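Local coordinates for Serpin48 (Tenebrio molitor, PDB 3OZQ), which specifically inhibits the serine protease SPE as a serpin of insect innate immunity, at residues S17-V22 with R252-H257; V124-K129 with K134-W139; A138-Q143 with Q149-P154. All blocks are in the same frame, centred on the assembly; numbering follows the deposited sequence.

Contact 1 of 3, residues S17-V22 with R252-H257; sequences SFTPSV and RSFLPH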
# COMPACT_ATOMS: atom_id res chain seq x y z
N SER A 17 -11.77 -3.44 3.30
CA SER A 17 -11.87 -4.51 4.28
C SER A 17 -10.63 -5.42 4.21
O SER A 17 -10.24 -6.03 5.21
CB SER A 17 -13.16 -5.31 4.09
OG SER A 17 -13.37 -5.63 2.72
N PHE A 18 -10.02 -5.49 3.03
CA PHE A 18 -8.79 -6.24 2.82
C PHE A 18 -7.65 -5.59 3.61
O PHE A 18 -6.76 -6.27 4.12
CB PHE A 18 -8.46 -6.25 1.32
CG PHE A 18 -7.31 -7.14 0.93
CD1 PHE A 18 -7.29 -8.48 1.28
CD2 PHE A 18 -6.26 -6.64 0.16
CE1 PHE A 18 -6.23 -9.30 0.88
CE2 PHE A 18 -5.21 -7.45 -0.24
CZ PHE A 18 -5.19 -8.79 0.12
N THR A 19 -7.72 -4.27 3.71
CA THR A 19 -6.62 -3.47 4.27
C THR A 19 -6.23 -3.85 5.71
O THR A 19 -5.05 -4.12 5.98
CB THR A 19 -6.90 -1.98 4.13
OG1 THR A 19 -6.92 -1.64 2.74
CG2 THR A 19 -5.82 -1.15 4.83
N PRO A 20 -7.21 -3.89 6.63
CA PRO A 20 -6.89 -4.27 8.01
C PRO A 20 -6.43 -5.71 8.12
O PRO A 20 -5.61 -5.99 8.99
CB PRO A 20 -8.23 -4.09 8.75
CG PRO A 20 -9.27 -4.04 7.68
CD PRO A 20 -8.61 -3.43 6.49
N SER A 21 -6.95 -6.60 7.27
CA SER A 21 -6.51 -7.99 7.29
C SER A 21 -5.04 -8.04 6.90
O SER A 21 -4.26 -8.76 7.51
CB SER A 21 -7.35 -8.84 6.33
OG SER A 21 -8.72 -8.83 6.69
N VAL A 22 -4.66 -7.28 5.88
CA VAL A 22 -3.26 -7.21 5.47
C VAL A 22 -2.38 -6.62 6.57
O VAL A 22 -1.33 -7.18 6.90
CB VAL A 22 -3.09 -6.46 4.14
CG1 VAL A 22 -1.62 -6.22 3.85
CG2 VAL A 22 -3.70 -7.29 3.00
N ARG A 252 -11.68 -1.76 13.48
CA ARG A 252 -12.37 -0.52 13.80
C ARG A 252 -11.57 0.70 13.35
O ARG A 252 -12.14 1.69 12.90
CB ARG A 252 -12.67 -0.44 15.30
CG ARG A 252 -13.90 -1.21 15.75
CD ARG A 252 -13.79 -2.69 15.41
NE ARG A 252 -14.90 -3.47 15.97
CZ ARG A 252 -14.83 -4.13 17.13
NH1 ARG A 252 -13.72 -4.11 17.84
NH2 ARG A 252 -15.89 -4.80 17.57
N SER A 253 -10.25 0.61 13.44
CA SER A 253 -9.40 1.76 13.14
C SER A 253 -9.46 2.22 11.68
O SER A 253 -9.17 3.37 11.38
CB SER A 253 -7.96 1.48 13.57
OG SER A 253 -7.91 1.03 14.91
N PHE A 254 -9.82 1.32 10.77
CA PHE A 254 -9.84 1.67 9.35
C PHE A 254 -11.25 1.98 8.84
O PHE A 254 -11.42 2.59 7.78
CB PHE A 254 -9.20 0.57 8.50
CG PHE A 254 -7.70 0.55 8.60
CD1 PHE A 254 -7.07 -0.38 9.40
CD2 PHE A 254 -6.94 1.46 7.92
CE1 PHE A 254 -5.69 -0.40 9.50
CE2 PHE A 254 -5.56 1.46 8.02
CZ PHE A 254 -4.94 0.52 8.81
N LEU A 255 -12.24 1.56 9.62
CA LEU A 255 -13.63 1.90 9.33
C LEU A 255 -13.81 3.38 9.10
O LEU A 255 -13.16 4.20 9.74
CB LEU A 255 -14.53 1.47 10.49
CG LEU A 255 -14.49 -0.01 10.87
CD1 LEU A 255 -15.61 -0.31 11.85
CD2 LEU A 255 -14.60 -0.86 9.62
N PRO A 256 -14.70 3.74 8.17
CA PRO A 256 -15.07 5.13 7.92
C PRO A 256 -15.85 5.69 9.10
O PRO A 256 -16.65 4.98 9.71
CB PRO A 256 -15.97 5.04 6.68
CG PRO A 256 -15.72 3.68 6.10
CD PRO A 256 -15.40 2.81 7.27
N HIS A 257 -15.61 6.95 9.44
CA HIS A 257 -16.28 7.57 10.57
C HIS A 257 -16.94 8.88 10.17
O HIS A 257 -16.62 9.45 9.13
CB HIS A 257 -15.30 7.82 11.71
CG HIS A 257 -14.74 6.57 12.32
ND1 HIS A 257 -15.49 5.75 13.15
CD2 HIS A 257 -13.52 5.99 12.22
CE1 HIS A 257 -14.74 4.73 13.53
NE2 HIS A 257 -13.55 4.85 12.99

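Contact 2 of 3, residues V124-K129 with K134-W139; sequences VDFSEK and KLMNAW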
# COMPACT_ATOMS: atom_id res chain seq x y z
N VAL A 124 11.75 -14.71 -18.07
CA VAL A 124 13.08 -14.45 -17.56
C VAL A 124 13.69 -15.77 -17.13
O VAL A 124 12.98 -16.64 -16.64
CB VAL A 124 13.07 -13.44 -16.36
CG1 VAL A 124 12.32 -14.02 -15.17
CG2 VAL A 124 14.49 -13.05 -15.96
N ASP A 125 14.99 -15.91 -17.32
CA ASP A 125 15.70 -17.10 -16.88
C ASP A 125 16.12 -16.97 -15.43
O ASP A 125 17.04 -16.21 -15.11
CB ASP A 125 16.94 -17.35 -17.74
CG ASP A 125 17.57 -18.70 -17.47
OD1 ASP A 125 17.17 -19.36 -16.48
OD2 ASP A 125 18.47 -19.11 -18.24
N PHE A 126 15.47 -17.72 -14.55
CA PHE A 126 15.81 -17.68 -13.13
C PHE A 126 17.04 -18.54 -12.80
O PHE A 126 17.53 -18.53 -11.67
CB PHE A 126 14.62 -18.10 -12.25
CG PHE A 126 13.38 -17.23 -12.41
CD1 PHE A 126 13.31 -15.97 -11.83
CD2 PHE A 126 12.29 -17.69 -13.12
CE1 PHE A 126 12.17 -15.18 -11.97
CE2 PHE A 126 11.14 -16.91 -13.26
CZ PHE A 126 11.08 -15.67 -12.69
N SER A 127 17.53 -19.29 -13.78
CA SER A 127 18.71 -20.14 -13.59
C SER A 127 19.85 -19.34 -12.98
O SER A 127 20.34 -19.67 -11.90
CB SER A 127 19.19 -20.74 -14.91
OG SER A 127 18.27 -21.69 -15.42
N GLU A 128 20.27 -18.30 -13.69
CA GLU A 128 21.32 -17.41 -13.23
C GLU A 128 20.71 -16.46 -12.21
O GLU A 128 20.16 -15.43 -12.59
CB GLU A 128 21.89 -16.62 -14.40
CG GLU A 128 22.39 -17.47 -15.56
CD GLU A 128 23.75 -18.09 -15.29
OE1 GLU A 128 24.75 -17.33 -15.28
OE2 GLU A 128 23.82 -19.33 -15.10
N LYS A 129 20.82 -16.79 -10.93
CA LYS A 129 20.12 -16.05 -9.88
C LYS A 129 20.35 -14.55 -9.97
O LYS A 129 19.39 -13.78 -10.03
CB LYS A 129 20.51 -16.56 -8.49
CG LYS A 129 20.07 -17.99 -8.16
CD LYS A 129 20.48 -18.35 -6.72
CE LYS A 129 19.84 -19.65 -6.22
NZ LYS A 129 20.56 -20.90 -6.61
N LYS A 134 19.04 -8.84 -10.87
CA LYS A 134 19.45 -7.55 -11.42
C LYS A 134 18.49 -7.05 -12.51
O LYS A 134 18.14 -5.87 -12.56
CB LYS A 134 20.88 -7.62 -11.97
CG LYS A 134 21.40 -6.26 -12.40
CD LYS A 134 22.89 -6.28 -12.74
CE LYS A 134 23.43 -4.85 -12.85
NZ LYS A 134 23.53 -4.17 -11.52
N LEU A 135 18.07 -7.95 -13.37
CA LEU A 135 17.20 -7.63 -14.49
C LEU A 135 15.88 -7.07 -13.97
O LEU A 135 15.42 -6.01 -14.40
CB LEU A 135 16.96 -8.89 -15.33
CG LEU A 135 16.21 -8.91 -16.67
CD1 LEU A 135 14.72 -9.17 -16.48
CD2 LEU A 135 16.46 -7.63 -17.47
N MET A 136 15.27 -7.80 -13.03
CA MET A 136 14.00 -7.39 -12.45
C MET A 136 14.16 -6.06 -11.70
O MET A 136 13.37 -5.15 -11.88
CB MET A 136 13.46 -8.48 -11.52
CG MET A 136 13.12 -9.76 -12.25
SD MET A 136 12.66 -11.13 -11.18
CE MET A 136 11.12 -10.55 -10.53
N ASN A 137 15.22 -5.95 -10.90
CA ASN A 137 15.47 -4.72 -10.15
C ASN A 137 15.74 -3.51 -11.03
O ASN A 137 15.38 -2.39 -10.68
CB ASN A 137 16.62 -4.91 -9.16
CG ASN A 137 16.28 -5.89 -8.07
OD1 ASN A 137 15.11 -6.22 -7.86
ND2 ASN A 137 17.30 -6.38 -7.37
N ALA A 138 16.40 -3.74 -12.17
CA ALA A 138 16.76 -2.63 -13.04
C ALA A 138 15.49 -2.11 -13.69
O ALA A 138 15.33 -0.90 -13.87
CB ALA A 138 17.78 -3.07 -14.10
N TRP A 139 14.59 -3.03 -14.01
CA TRP A 139 13.31 -2.67 -14.59
C TRP A 139 12.54 -1.81 -13.60
O TRP A 139 12.05 -0.73 -13.94
CB TRP A 139 12.49 -3.91 -14.96
CG TRP A 139 11.17 -3.53 -15.59
CD1 TRP A 139 10.97 -3.18 -16.90
CD2 TRP A 139 9.90 -3.42 -14.94
NE1 TRP A 139 9.65 -2.87 -17.10
CE2 TRP A 139 8.97 -3.01 -15.92
CE3 TRP A 139 9.45 -3.64 -13.64
CZ2 TRP A 139 7.61 -2.82 -15.63
CZ3 TRP A 139 8.10 -3.45 -13.35
CH2 TRP A 139 7.20 -3.04 -14.34

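Contact 3 of 3, residues A138-Q143 with Q149-P154; sequences AWVEEQ and QNLVDP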
# COMPACT_ATOMS: atom_id res chain seq x y z
N ALA A 138 16.40 -3.74 -12.17
CA ALA A 138 16.76 -2.63 -13.04
C ALA A 138 15.49 -2.11 -13.69
O ALA A 138 15.33 -0.90 -13.87
CB ALA A 138 17.78 -3.07 -14.10
N TRP A 139 14.59 -3.03 -14.01
CA TRP A 139 13.31 -2.67 -14.59
C TRP A 139 12.54 -1.81 -13.60
O TRP A 139 12.05 -0.73 -13.94
CB TRP A 139 12.49 -3.91 -14.96
CG TRP A 139 11.17 -3.53 -15.59
CD1 TRP A 139 10.97 -3.18 -16.90
CD2 TRP A 139 9.90 -3.42 -14.94
NE1 TRP A 139 9.65 -2.87 -17.10
CE2 TRP A 139 8.97 -3.01 -15.92
CE3 TRP A 139 9.45 -3.64 -13.64
CZ2 TRP A 139 7.61 -2.82 -15.63
CZ3 TRP A 139 8.10 -3.45 -13.35
CH2 TRP A 139 7.20 -3.04 -14.34
N VAL A 140 12.45 -2.29 -12.36
CA VAL A 140 11.80 -1.54 -11.29
C VAL A 140 12.40 -0.14 -11.14
O VAL A 140 11.67 0.84 -10.94
CB VAL A 140 11.91 -2.28 -9.94
CG1 VAL A 140 11.69 -1.30 -8.75
CG2 VAL A 140 10.93 -3.43 -9.88
N GLU A 141 13.72 -0.03 -11.22
CA GLU A 141 14.36 1.28 -11.08
C GLU A 141 13.96 2.20 -12.21
O GLU A 141 13.53 3.32 -11.97
CB GLU A 141 15.89 1.16 -11.01
CG GLU A 141 16.40 0.57 -9.71
CD GLU A 141 17.90 0.80 -9.50
OE1 GLU A 141 18.63 -0.20 -9.34
OE2 GLU A 141 18.35 1.97 -9.49
N GLU A 142 14.09 1.74 -13.46
CA GLU A 142 13.70 2.58 -14.59
C GLU A 142 12.25 3.06 -14.45
O GLU A 142 11.93 4.20 -14.81
CB GLU A 142 13.87 1.83 -15.91
CG GLU A 142 12.75 2.09 -16.92
CD GLU A 142 12.26 0.82 -17.62
OE1 GLU A 142 13.10 0.01 -18.10
OE2 GLU A 142 11.02 0.62 -17.70
N GLN A 143 11.38 2.20 -13.94
CA GLN A 143 9.95 2.49 -13.85
C GLN A 143 9.56 3.32 -12.63
O GLN A 143 8.44 3.82 -12.55
CB GLN A 143 9.14 1.20 -13.86
CG GLN A 143 9.02 0.55 -15.22
CD GLN A 143 8.23 1.40 -16.18
OE1 GLN A 143 7.01 1.57 -16.02
NE2 GLN A 143 8.91 1.97 -17.16
N GLN A 149 15.00 0.59 -5.23
CA GLN A 149 16.14 -0.18 -5.66
C GLN A 149 16.16 -1.52 -4.94
O GLN A 149 15.58 -1.66 -3.86
CB GLN A 149 17.43 0.60 -5.42
CG GLN A 149 17.50 1.90 -6.21
CD GLN A 149 18.86 2.55 -6.16
OE1 GLN A 149 19.71 2.19 -5.34
NE2 GLN A 149 19.09 3.52 -7.04
N ASN A 150 16.80 -2.49 -5.58
CA ASN A 150 17.04 -3.78 -4.96
C ASN A 150 15.79 -4.41 -4.39
O ASN A 150 15.80 -4.93 -3.27
CB ASN A 150 18.10 -3.62 -3.86
CG ASN A 150 19.45 -3.26 -4.42
OD1 ASN A 150 20.14 -4.12 -4.97
ND2 ASN A 150 19.82 -1.99 -4.32
N LEU A 151 14.71 -4.37 -5.15
CA LEU A 151 13.47 -4.99 -4.70
C LEU A 151 13.66 -6.48 -4.49
O LEU A 151 13.31 -7.01 -3.43
CB LEU A 151 12.34 -4.72 -5.70
CG LEU A 151 10.95 -5.15 -5.22
CD1 LEU A 151 9.85 -4.28 -5.83
CD2 LEU A 151 10.71 -6.63 -5.51
N VAL A 152 14.20 -7.16 -5.50
CA VAL A 152 14.39 -8.62 -5.47
C VAL A 152 15.75 -8.93 -4.85
O VAL A 152 16.78 -8.44 -5.31
CB VAL A 152 14.33 -9.24 -6.88
CG1 VAL A 152 14.66 -10.74 -6.84
CG2 VAL A 152 12.96 -9.00 -7.53
N ASP A 153 15.72 -9.72 -3.79
CA ASP A 153 16.94 -10.24 -3.19
C ASP A 153 17.23 -11.57 -3.86
O ASP A 153 16.47 -12.52 -3.69
CB ASP A 153 16.75 -10.41 -1.69
CG ASP A 153 17.90 -11.15 -1.02
OD1 ASP A 153 18.02 -11.05 0.21
OD2 ASP A 153 18.68 -11.84 -1.72
N PRO A 154 18.34 -11.64 -4.62
CA PRO A 154 18.60 -12.81 -5.46
C PRO A 154 18.53 -14.12 -4.68
O PRO A 154 18.27 -15.17 -5.26
CB PRO A 154 20.02 -12.55 -5.98
CG PRO A 154 20.61 -11.60 -5.04
CD PRO A 154 19.48 -10.72 -4.60
O HOH W 1 18.39 -2.39 -8.00

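Contact 1 of 3, residues S17-V22 with R252-H257
Thr19 OG1 is hydrogen-bonded to the backbone oxygen of Val15, one turn back along its own helix, while the methyl of the same residue meets Phe254. In this serpin fold the contact joins helix 10-29 to the short, weakly bonded helix 250-254. The methyl of Thr19 lies over one face of the Phe254 ring as a CH-pi contact; with OG1 placed beside the backbone N (chi1 -65°), CG2 is directed at the ring. CG2 of Thr19 is 4.3 Å from the centroid of the Phe254 ring, only 16° off the normal, slightly toward the rim. Threonine suits a buried helix face because its hydroxyl finds a partner within the helix while its methyl packs outward. Pro20 adds a second apolar touch, coming obliquely at the ring. It has no N-H to give to the turn before, and the helix is kinked here. The next turn is still closed, the bond from Val22 N to Phe18 O (2.9 Å) spanning the proline. Phe254 packs between this helix and strand 365-372, where Ile366 and Ala369 touch it, and its ring also meets that of Tyr359. The closest approach across the contact is Pro20 CB to Phe254 CD1, 3.9 Å.

Contact 2 of 3, residues V124-K129 with K134-W139
Phe126 turns its ring edge to Met136, whose sulfur lies near the ring plane, SD of Met136 being 4.2 Å from CE1 of Phe126. The two side chains cross at about a right angle, and the long, unbranched methionine suits this corner because it carries its sulfur from the helix to the ring edge. Val124 packs the buried part further. Its CG1 sits 3.2 Å above the plane of the Phe126 ring, toward the rim, while CG2, anti to the backbone N, reaches the helix and meets Leu135, CG2 of Val124 being 3.9 Å from CD1 of Leu135. These two branched chains lie alongside one another, running in opposite senses, and here the contact gives way to its looser side, for Leu135 is itself exposed. Still farther out the connection is polar. Asp125 OD1 forms an Asx turn, accepting from Ser127 N at 2.7 Å, a donor that lies above the carboxylate plane, and weakly from Ser127 OG, and Glu128 follows at the N-cap position of helix 129-143. That helix is helix F of the serpin fold, lying across strands of the central sheet: Val124, at the end of strand 120-124, is backbone-bonded to Val99 of strand 90-100, and Phe126 and Met136 both rest against Val164 of strand 163-174.

Contact 3 of 3, residues A138-Q143 with Q149-P154
Glu141 and Gln149 meet where helix 129-143, the helix F of the serpin fold, faces the segment that leads back toward strand 163-174. Their two extended side chains lie aslant one another, the carboxylate and amide planes 43° apart. The aliphatic part of the glutamine lies against the acid group, CG of Gln149 being 3.5 Å from CD of Glu141, while the amide comes up beside one oxygen, NE2 of Gln149 standing 3.0 Å from OE2 of Glu141. NE2 of Gln149 also makes a weak hydrogen bond to the backbone oxygen of His146. A long acidic chain suits this place because its two oxygens serve different partners. OE2 is hydrogen-bonded to His146 ND1 in the turn between the segments, a neighbour that could help to stabilise the negative charge. OE1 of Glu141 accepts from a water at 2.6 Å, and that water in turn accepts from Asn150 N at 2.9 Å, so the carboxylate grips the loop backbone through one bridging molecule just where Asn150 takes a left-handed helical conformation. Replacing Glu141 by alanine would remove both oxygens and would probably leave His146 ND1 without its acceptor, break the water link to Asn150 N and uncover the flank of Gln149. Nearby, Lys316 of strand 310-321 hydrogen-bonds the backbone oxygen of Gln149. Beneath this polar layer the contact turns apolar: Val140 and Leu151 point at each other and both rest on Ile166 of strand 163-174, branched chains being fit to pack between helix, loop and strand. Their nearest atoms, Val140 CG2 and Leu151 CD1, are 4.3 Å apart.

In the fold
Contact 1 lies on the opposite side of the chain's centre from contacts 2 and 3, its centre about 36 and 30 Å from theirs. It is buried and apolar across its interface, joining two helices distant in sequence over strand 365-372. Contacts 2 and 3 are local, their centres about 9 Å apart, and hold one element, helix 129-143, by the segments that enter and leave it. Contact 2 is also buried apart from Leu135 and mainly hydrophobic, with a polar turn outside; contact 3 is only partly buried, Gln149 being exposed, and adds a carboxylate and a water above its small apolar floor. Asn137 ties them together, its OD1 probably accepting from Val152 N at 2.7 Å.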